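Local coordinates for DUF4595 domain-containing protein (Bacteroides vulgatus, PDB 3TZG), which is of unknown function but folds as a porin-like beta barrel, probably related to membrane beta-barrel proteins, at residues Y157-N162 / A199-I204. Residues are numbered along the deposited sequence; the frame is centred on the assembly and turned at random.
Sequences YNYDNN and ALPNDI
Asn202 pushes its side-chain amide against Asn158 at the end of strand 150-158. Asn202 ND2 gives a bent hydrogen bond to Asn158 OD1 (3.0 Å), the two amide planes standing nearly perpendicular at 85°. Asn202 OD1 takes the backbone N of Asn161 in a straight bond of 3.1 Å, the donor sitting above the carbonyl plane. CG of Asn202 lies between its own backbone N and carbonyl carbon (chi1 47°), which brings the amide against the type I turn Tyr159 to Asn162. There the Asn161 amide stacks on it, 18° from parallel. Asn158 N to Asp203 O (3.1 Å) joins the antiparallel hydrogen-bonded pair Asn158/Asp203 where strand 150-158 of this porin-like barrel ends; Asn158 O is taken by Asn202 N (2.9 Å), in the interruption of strand 199-208. On the face carrying Tyr157 and Ile204, the Tyr157 ring lies alongside Ile204, Tyr157 CE1 to Ile204 CG2 3.6 Å, and beside Pro201. Two residues on, Tyr159 CE1 comes within 3.9 Å of Pro201 CD, so the proline sits between two tyrosines whose hydroxyls bond to Asp177 N and Leu136 O respectively. Asn158 OD1 also accepts from Asp160 N in an Asx turn, on the opposite face from Asn202 ND2. Asn202 ND2 also hydrogen-bonds to Asp203 OD2 (2.7 Å), while Asp203 OD1 bonds to His218 ND1 on strand 213-224.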
loop_
_atom_site.group_PDB
_atom_site.type_symbol
_atom_site.label_atom_id
_atom_site.label_comp_id
_atom_site.label_asym_id
_atom_site.label_seq_id
_atom_site.Cartn_x
_atom_site.Cartn_y
_atom_site.Cartn_z
ATOM N N TYR A 157 14.953 2.251 -1.688
ATOM C CA TYR A 157 14.374 3.100 -2.748
ATOM C C TYR A 157 15.315 4.199 -3.165
ATOM O O TYR A 157 15.862 4.913 -2.323
ATOM C CB TYR A 157 13.039 3.739 -2.293
ATOM C CG TYR A 157 11.965 2.721 -2.007
ATOM C CD1 TYR A 157 11.196 2.187 -3.035
ATOM C CD2 TYR A 157 11.785 2.216 -0.729
ATOM C CE1 TYR A 157 10.257 1.188 -2.794
ATOM C CE2 TYR A 157 10.847 1.218 -0.472
ATOM C CZ TYR A 157 10.070 0.719 -1.503
ATOM O OH TYR A 157 9.132 -0.256 -1.245
ATOM N N ASN A 158 15.440 4.385 -4.474
ATOM C CA ASN A 158 16.299 5.417 -5.057
ATOM C C ASN A 158 15.430 6.519 -5.727
ATOM O O ASN A 158 14.481 6.194 -6.434
ATOM C CB ASN A 158 17.262 4.789 -6.055
ATOM C CG ASN A 158 18.213 5.784 -6.639
ATOM O OD1 ASN A 158 17.894 6.500 -7.604
ATOM N ND2 ASN A 158 19.388 5.883 -6.041
ATOM N N TYR A 159 15.801 7.810 -5.511
ATOM C CA TYR A 159 15.123 9.019 -6.006
ATOM C C TYR A 159 16.088 9.957 -6.782
ATOM O O TYR A 159 15.844 11.174 -6.857
ATOM C CB TYR A 159 14.523 9.783 -4.814
ATOM C CG TYR A 159 13.510 8.983 -4.031
ATOM C CD1 TYR A 159 12.161 8.990 -4.385
ATOM C CD2 TYR A 159 13.886 8.253 -2.907
ATOM C CE1 TYR A 159 11.218 8.250 -3.667
ATOM C CE2 TYR A 159 12.957 7.498 -2.192
ATOM C CZ TYR A 159 11.627 7.497 -2.579
ATOM O OH TYR A 159 10.726 6.783 -1.854
ATOM N N ASP A 160 17.191 9.411 -7.348
ATOM C CA ASP A 160 18.215 10.226 -8.015
ATOM C C ASP A 160 17.674 10.917 -9.259
ATOM O O ASP A 160 18.165 11.990 -9.591
ATOM C CB ASP A 160 19.449 9.383 -8.379
ATOM C CG ASP A 160 20.182 8.815 -7.168
ATOM O OD1 ASP A 160 19.997 9.360 -6.042
ATOM O OD2 ASP A 160 20.938 7.827 -7.340
ATOM N N ASN A 161 16.660 10.344 -9.921
ATOM C CA ASN A 161 16.059 10.929 -11.127
ATOM C C ASN A 161 15.144 12.114 -10.760
ATOM O O ASN A 161 14.779 12.879 -11.646
ATOM C CB ASN A 161 15.282 9.874 -11.942
ATOM C CG ASN A 161 16.122 8.809 -12.630
ATOM O OD1 ASN A 161 17.359 8.847 -12.617
ATOM N ND2 ASN A 161 15.454 7.840 -13.288
ATOM N N ASN A 162 14.814 12.277 -9.457
ATOM C CA ASN A 162 13.980 13.335 -8.868
ATOM C C ASN A 162 12.654 13.490 -9.624
ATOM O O ASN A 162 12.333 14.555 -10.161
ATOM C CB ASN A 162 14.715 14.687 -8.793
ATOM C CG ASN A 162 15.571 14.838 -7.558
ATOM O OD1 ASN A 162 16.528 14.082 -7.316
ATOM N ND2 ASN A 162 15.237 15.832 -6.748
ATOM N N ALA A 199 7.238 12.716 -3.878
ATOM C CA ALA A 199 8.318 11.986 -4.564
ATOM C C ALA A 199 7.894 10.596 -5.032
ATOM O O ALA A 199 7.077 9.968 -4.370
ATOM C CB ALA A 199 9.508 11.846 -3.626
ATOM N N LEU A 200 8.494 10.102 -6.140
ATOM C CA LEU A 200 8.292 8.748 -6.674
ATOM C C LEU A 200 9.642 8.055 -6.883
ATOM O O LEU A 200 10.528 8.674 -7.483
ATOM C CB LEU A 200 7.493 8.737 -7.979
ATOM C CG LEU A 200 5.999 9.040 -7.874
ATOM C CD1 LEU A 200 5.368 9.248 -9.262
ATOM C CD2 LEU A 200 5.294 7.993 -7.042
ATOM N N PRO A 201 9.848 6.799 -6.401
ATOM C CA PRO A 201 11.147 6.159 -6.608
ATOM C C PRO A 201 11.358 5.749 -8.065
ATOM O O PRO A 201 10.430 5.250 -8.707
ATOM C CB PRO A 201 11.083 4.939 -5.681
ATOM C CG PRO A 201 9.637 4.584 -5.643
ATOM C CD PRO A 201 8.916 5.897 -5.682
ATOM N N ASN A 202 12.560 5.976 -8.600
ATOM C CA ASN A 202 12.876 5.572 -9.974
ATOM C C ASN A 202 13.358 4.120 -10.016
ATOM O O ASN A 202 13.128 3.435 -11.006
ATOM C CB ASN A 202 13.896 6.495 -10.612
ATOM C CG ASN A 202 15.099 6.820 -9.795
ATOM O OD1 ASN A 202 15.111 7.764 -9.010
ATOM N ND2 ASN A 202 16.173 6.151 -10.081
ATOM N N ASP A 203 13.964 3.633 -8.930
ATOM C CA ASP A 203 14.479 2.256 -8.838
ATOM C C ASP A 203 14.246 1.669 -7.436
ATOM O O ASP A 203 14.201 2.403 -6.445
ATOM C CB ASP A 203 15.968 2.211 -9.208
ATOM C CG ASP A 203 16.187 2.528 -10.693
ATOM O OD1 ASP A 203 15.902 1.646 -11.542
ATOM O OD2 ASP A 203 16.583 3.678 -11.006
ATOM N N ILE A 204 14.015 0.347 -7.384
ATOM C CA ILE A 204 13.756 -0.409 -6.153
ATOM C C ILE A 204 14.623 -1.674 -6.139
ATOM O O ILE A 204 14.709 -2.355 -7.174
ATOM C CB ILE A 204 12.243 -0.781 -5.991
ATOM C CG1 ILE A 204 11.312 0.406 -6.334
ATOM C CG2 ILE A 204 11.974 -1.389 -4.579
ATOM C CD1 ILE A 204 9.986 0.077 -6.687
HETATM O O HOH W 1 17.078 4.940 -13.546
#